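Local coordinates for DNA/RNA-binding protein Alba (Thermoplasma volcanium, PDB 4Z9E) that is expected to bind double-stranded DNA tightly without sequence specificity and to help compact the archaeal chromosome, at residues 12-17 and 41-46; 33-38 and 82-87. All blocks are in the same frame, centred on the assembly; numbering follows the deposited sequence.

Overall arrangement
Interaction 1 lies at the surface of the Alba fold, where the start of helix 14-25 and the loop before it meet the first turns of helix 41-55. Interaction 2 is mostly buried and pairs the two inner strands, 31-37 and 80-88, of the mixed sheet. The first rests largely on one lysine, whose ammonium reaches carbonyls of the loop; the second has four backbone hydrogen bonds and apolar packing on its inward face. Helix 41-55 joins them: Ala44, from interaction 1, sets its CB 3.6 Å from CB of Ala36 in interaction 2, and Ile41 packs beside Ser82. Both contacts also border the second subunit.

Interaction 1 (12-17 and 41-46); sequences KPTMNY and ISKAVD
The ammonium of Lys43 ties two backbone carbonyls of the loop ahead of helix 14-25: NZ gives a hydrogen bond to Lys12 O at 2.7 Å and another to Gly10 O. In the β-α-β-α-β-β Alba fold both helices cover one face of the sheet, and this bond fastens the loop to the first turns of helix 41-55. NZ approaches Lys12 O from a position tilted 29° from the carbonyl plane. Lys43 leaves its helix with CG anti to the backbone N, then bends at chi3 (-88°), which turns NZ onto the loop.

On the way the lysine's methylenes slide past Thr14, running the opposite way; Lys43 CG is 3.6 Å from Thr14 OG1. Thr14 points its other branch, CG2, at helix 41-55, where it lies 4.3 Å from CB of Asp46, and its side chain also touches Val47 and Ile50. The buried Tyr17 ring stands obliquely to Lys43, with CE2 4.4 Å from Lys43 CD, and packs on Val47 and Val9. Its OH accepts a hydrogen bond from the backbone N-H of Lys12, N to OH 3.2 Å, with a bent N-H...O angle of 139°, and thereby holds the same residue that Lys43 holds through its carbonyl. The neighbouring Lys11 is a predicted acetylation site, unmodified here.

Behind Lys43, Ala44 packs on Ile34 of the sheet, while Ser42 OG bonds to Gly38 O of the second subunit. In the turn from Pro13 to Asn16, the backbone N and ND2 of Asn16 both reach Pro13 O from one face of its carbonyl plane, ND2 at 3.1 Å.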
loop_
_atom_site.group_PDB
_atom_site.type_symbol
_atom_site.label_atom_id
_atom_site.label_comp_id
_atom_site.label_asym_id
_atom_site.label_seq_id
_atom_site.Cartn_x
_atom_site.Cartn_y
_atom_site.Cartn_z
ATOM N N LYS A 12 -4.609 14.812 8.926
ATOM C CA LYS A 12 -5.077 14.669 10.321
ATOM C C LYS A 12 -4.467 13.450 11.058
ATOM O O LYS A 12 -3.970 12.519 10.425
ATOM C CB LYS A 12 -6.597 14.558 10.347
ATOM C CG LYS A 12 -7.313 15.792 9.836
ATOM C CD LYS A 12 -8.812 15.568 9.841
ATOM C CE LYS A 12 -9.531 16.790 9.289
ATOM N NZ LYS A 12 -10.997 16.606 9.430
ATOM N N PRO A 13 -4.465 13.466 12.401
ATOM C CA PRO A 13 -3.996 12.266 13.092
ATOM C C PRO A 13 -4.786 11.014 12.741
ATOM O O PRO A 13 -5.996 11.068 12.512
ATOM C CB PRO A 13 -4.166 12.646 14.563
ATOM C CG PRO A 13 -3.796 14.099 14.559
ATOM C CD PRO A 13 -4.496 14.621 13.322
ATOM N N THR A 14 -4.060 9.905 12.686
ATOM C CA THR A 14 -4.554 8.649 12.165
ATOM C C THR A 14 -5.905 8.228 12.769
ATOM O O THR A 14 -6.795 7.716 12.044
ATOM C CB THR A 14 -3.453 7.576 12.366
ATOM O OG1 THR A 14 -2.299 7.999 11.639
ATOM C CG2 THR A 14 -3.855 6.213 11.842
ATOM N N MET A 15 -6.064 8.467 14.074
ATOM C CA MET A 15 -7.242 7.994 14.791
ATOM C C MET A 15 -8.519 8.684 14.323
ATOM O O MET A 15 -9.582 8.082 14.377
ATOM C CB MET A 15 -7.065 8.126 16.289
ATOM C CG MET A 15 -5.990 7.198 16.858
ATOM S SD MET A 15 -6.319 5.459 16.547
ATOM C CE MET A 15 -5.443 4.701 17.913
ATOM N N ASN A 16 -8.418 9.920 13.836
ATOM C CA ASN A 16 -9.569 10.559 13.172
ATOM C C ASN A 16 -10.149 9.693 12.090
ATOM O O ASN A 16 -11.366 9.524 11.994
ATOM C CB ASN A 16 -9.206 11.924 12.572
ATOM C CG ASN A 16 -8.972 12.949 13.627
ATOM O OD1 ASN A 16 -9.919 13.565 14.114
ATOM N ND2 ASN A 16 -7.732 13.075 14.062
ATOM N N TYR A 17 -9.262 9.129 11.277
ATOM C CA TYR A 17 -9.705 8.327 10.161
ATOM C C TYR A 17 -10.236 6.992 10.639
ATOM O O TYR A 17 -11.196 6.472 10.078
ATOM C CB TYR A 17 -8.597 8.212 9.128
ATOM C CG TYR A 17 -8.152 9.568 8.600
ATOM C CD1 TYR A 17 -8.999 10.348 7.803
ATOM C CD2 TYR A 17 -6.893 10.076 8.905
ATOM C CE1 TYR A 17 -8.594 11.602 7.335
ATOM C CE2 TYR A 17 -6.476 11.324 8.439
ATOM C CZ TYR A 17 -7.319 12.077 7.651
ATOM O OH TYR A 17 -6.865 13.302 7.188
ATOM N N ILE A 41 -0.166 6.886 1.613
ATOM C CA ILE A 41 -0.439 5.458 1.423
ATOM C C ILE A 41 -0.032 4.621 2.658
ATOM O O ILE A 41 -0.742 3.680 3.039
ATOM C CB ILE A 41 0.221 4.944 0.128
ATOM C CG1 ILE A 41 -0.498 5.555 -1.083
ATOM C CG2 ILE A 41 0.231 3.422 0.050
ATOM C CD1 ILE A 41 0.178 5.271 -2.406
ATOM N N SER A 42 1.078 4.983 3.303
ATOM C CA SER A 42 1.461 4.367 4.567
ATOM C C SER A 42 0.389 4.531 5.633
ATOM O O SER A 42 0.045 3.594 6.358
ATOM C CB SER A 42 2.758 4.998 5.062
ATOM O OG SER A 42 3.845 4.390 4.418
ATOM N N LYS A 43 -0.098 5.752 5.762
ATOM C CA LYS A 43 -1.084 6.051 6.771
ATOM C C LYS A 43 -2.427 5.353 6.486
ATOM O O LYS A 43 -3.092 4.899 7.410
ATOM C CB LYS A 43 -1.244 7.562 6.893
ATOM C CG LYS A 43 -2.172 8.006 8.007
ATOM C CD LYS A 43 -2.515 9.485 7.918
ATOM C CE LYS A 43 -1.507 10.343 8.635
ATOM N NZ LYS A 43 -2.068 11.716 8.750
ATOM N N ALA A 44 -2.832 5.261 5.224
ATOM C CA ALA A 44 -4.062 4.547 4.895
ATOM C C ALA A 44 -3.986 3.088 5.346
ATOM O O ALA A 44 -4.961 2.542 5.849
ATOM C CB ALA A 44 -4.377 4.637 3.405
ATOM N N VAL A 45 -2.846 2.447 5.125
ATOM C CA VAL A 45 -2.629 1.065 5.583
ATOM C C VAL A 45 -2.735 0.978 7.100
ATOM O O VAL A 45 -3.462 0.128 7.605
ATOM C CB VAL A 45 -1.285 0.468 5.095
ATOM C CG1 VAL A 45 -1.096 -0.947 5.639
ATOM C CG2 VAL A 45 -1.256 0.405 3.568
ATOM N N ASP A 46 -2.043 1.865 7.817
ATOM C CA ASP A 46 -2.232 2.011 9.271
ATOM C C ASP A 46 -3.707 2.110 9.700
ATOM O O ASP A 46 -4.141 1.381 10.617
ATOM C CB ASP A 46 -1.479 3.235 9.836
ATOM C CG ASP A 46 0.050 3.139 9.704
ATOM O OD1 ASP A 46 0.627 2.041 9.455
ATOM O OD2 ASP A 46 0.690 4.209 9.864
#

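Interaction 2 (33-38 and 82-87); sequences IIKARG and SIEITL
Over one face of the flat Ile83 carbonyl lies Lys35 CE, 3.2 Å from Ile83 O; near the plane, tilted 18° to the other side, Ala36 N donates to the same oxygen at 3.1 Å. This is the inner antiparallel pair of strands in the four-stranded Alba sheet. Ala36 with Ile83 is one hydrogen-bonded pair and Ile34 with Ile85 the next, the two bonds of the latter nearly straight; Ile85 N lies in the carbonyl plane of Ile34 O at 2.7 Å.

Lys35 bends at chi2 (88°), folding its chain across the neighbouring strand until CE is 3.3 Å from Ser82 OG and NZ forms a salt bridge with Glu69 of strand 60-69. With an alanine here, the Glu69 carboxylate would probably lose its main positive partner and the face of the Ile83 carbonyl its cover. On the same face as Lys35, Ile33 CG2 rests on Glu84 CG at 3.6 Å.

The opposite face, toward helix 41-55, is apolar: Ile34 packs on Ala48, Ile83 meets Ile41, and Ile85 reaches Leu66 of the second subunit. At the far end Ile34 CD1 meets Leu87 CD1 at 3.8 Å.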
loop_
_atom_site.group_PDB
_atom_site.type_symbol
_atom_site.label_atom_id
_atom_site.label_comp_id
_atom_site.label_asym_id
_atom_site.label_seq_id
_atom_site.Cartn_x
_atom_site.Cartn_y
_atom_site.Cartn_z
ATOM N N ILE A 33 -14.584 2.382 1.902
ATOM C CA ILE A 33 -13.453 2.609 1.033
ATOM C C ILE A 33 -12.496 3.597 1.680
ATOM O O ILE A 33 -12.861 4.740 1.965
ATOM C CB ILE A 33 -13.891 3.280 -0.287
ATOM C CG1 ILE A 33 -15.014 2.495 -0.999
ATOM C CG2 ILE A 33 -12.676 3.577 -1.167
ATOM C CD1 ILE A 33 -14.571 1.283 -1.793
ATOM N N ILE A 34 -11.255 3.180 1.858
ATOM C CA ILE A 34 -10.220 4.097 2.291
ATOM C C ILE A 34 -9.315 4.395 1.092
ATOM O O ILE A 34 -8.873 3.472 0.398
ATOM C CB ILE A 34 -9.391 3.474 3.429
ATOM C CG1 ILE A 34 -10.305 3.108 4.602
ATOM C CG2 ILE A 34 -8.276 4.416 3.851
ATOM C CD1 ILE A 34 -9.770 1.989 5.472
ATOM N N LYS A 35 -9.018 5.670 0.877
ATOM C CA LYS A 35 -8.279 6.121 -0.299
ATOM C C LYS A 35 -7.174 7.086 0.099
ATOM O O LYS A 35 -7.402 7.980 0.892
ATOM C CB LYS A 35 -9.240 6.794 -1.295
ATOM C CG LYS A 35 -8.602 7.247 -2.604
ATOM C CD LYS A 35 -8.595 6.160 -3.689
ATOM C CE LYS A 35 -7.317 6.185 -4.542
ATOM N NZ LYS A 35 -6.894 7.551 -4.984
ATOM N N ALA A 36 -5.973 6.900 -0.452
ATOM C CA ALA A 36 -4.857 7.799 -0.207
ATOM C C ALA A 36 -3.884 7.842 -1.391
ATOM O O ALA A 36 -3.850 6.918 -2.199
ATOM C CB ALA A 36 -4.107 7.370 1.055
ATOM N N ARG A 37 -3.057 8.885 -1.441
ATOM C CA ARG A 37 -2.102 9.120 -2.508
ATOM C C ARG A 37 -0.739 9.471 -1.923
ATOM O O ARG A 37 -0.646 10.121 -0.875
ATOM C CB ARG A 37 -2.527 10.331 -3.352
ATOM C CG ARG A 37 -3.888 10.277 -4.007
ATOM C CD ARG A 37 -3.870 11.272 -5.157
ATOM N NE ARG A 37 -5.053 12.115 -5.212
ATOM C CZ ARG A 37 -5.260 13.169 -4.422
ATOM N NH1 ARG A 37 -4.366 13.500 -3.497
ATOM N NH2 ARG A 37 -6.371 13.892 -4.552
ATOM N N GLY A 38 0.316 9.091 -2.643
ATOM C CA GLY A 38 1.670 9.481 -2.290
ATOM C C GLY A 38 2.132 8.943 -0.943
ATOM O O GLY A 38 1.938 7.783 -0.632
ATOM N N SER A 82 -1.501 5.641 -5.837
ATOM C CA SER A 82 -2.703 5.711 -5.045
ATOM C C SER A 82 -3.154 4.314 -4.594
ATOM O O SER A 82 -2.864 3.299 -5.259
ATOM C CB SER A 82 -3.806 6.437 -5.821
ATOM O OG SER A 82 -4.664 5.510 -6.438
ATOM N N ILE A 83 -3.849 4.263 -3.462
ATOM C CA ILE A 83 -4.390 3.006 -2.959
ATOM C C ILE A 83 -5.847 3.239 -2.625
ATOM O O ILE A 83 -6.236 4.331 -2.214
ATOM C CB ILE A 83 -3.599 2.438 -1.761
ATOM C CG1 ILE A 83 -4.080 1.034 -1.398
ATOM C CG2 ILE A 83 -3.741 3.336 -0.556
ATOM C CD1 ILE A 83 -3.210 0.311 -0.381
ATOM N N GLU A 84 -6.641 2.203 -2.857
ATOM C CA GLU A 84 -8.029 2.165 -2.481
ATOM C C GLU A 84 -8.181 0.840 -1.756
ATOM O O GLU A 84 -7.899 -0.219 -2.336
ATOM C CB GLU A 84 -8.897 2.227 -3.733
ATOM C CG GLU A 84 -10.391 2.072 -3.528
ATOM C CD GLU A 84 -11.158 1.975 -4.853
ATOM O OE1 GLU A 84 -10.868 2.771 -5.787
ATOM O OE2 GLU A 84 -12.054 1.101 -4.968
ATOM N N ILE A 85 -8.568 0.911 -0.478
ATOM C CA ILE A 85 -8.801 -0.274 0.374
ATOM C C ILE A 85 -10.286 -0.382 0.738
ATOM O O ILE A 85 -10.868 0.541 1.338
ATOM C CB ILE A 85 -7.969 -0.237 1.682
ATOM C CG1 ILE A 85 -6.492 0.008 1.403
ATOM C CG2 ILE A 85 -8.107 -1.531 2.464
ATOM C CD1 ILE A 85 -5.727 0.513 2.612
ATOM N N THR A 86 -10.890 -1.512 0.376
ATOM C CA THR A 86 -12.293 -1.785 0.676
ATOM C C THR A 86 -12.417 -2.716 1.873
ATOM O O THR A 86 -11.906 -3.822 1.835
ATOM C CB THR A 86 -13.011 -2.445 -0.530
ATOM O OG1 THR A 86 -12.876 -1.597 -1.663
ATOM C CG2 THR A 86 -14.494 -2.663 -0.257
ATOM N N LEU A 87 -13.134 -2.280 2.903
ATOM C CA LEU A 87 -13.432 -3.139 4.042
ATOM C C LEU A 87 -14.904 -3.541 4.119
ATOM O O LEU A 87 -15.796 -2.788 3.672
ATOM C CB LEU A 87 -13.046 -2.414 5.325
ATOM C CG LEU A 87 -11.595 -1.949 5.486
ATOM C CD1 LEU A 87 -11.424 -1.179 6.793
ATOM C CD2 LEU A 87 -10.654 -3.148 5.454
#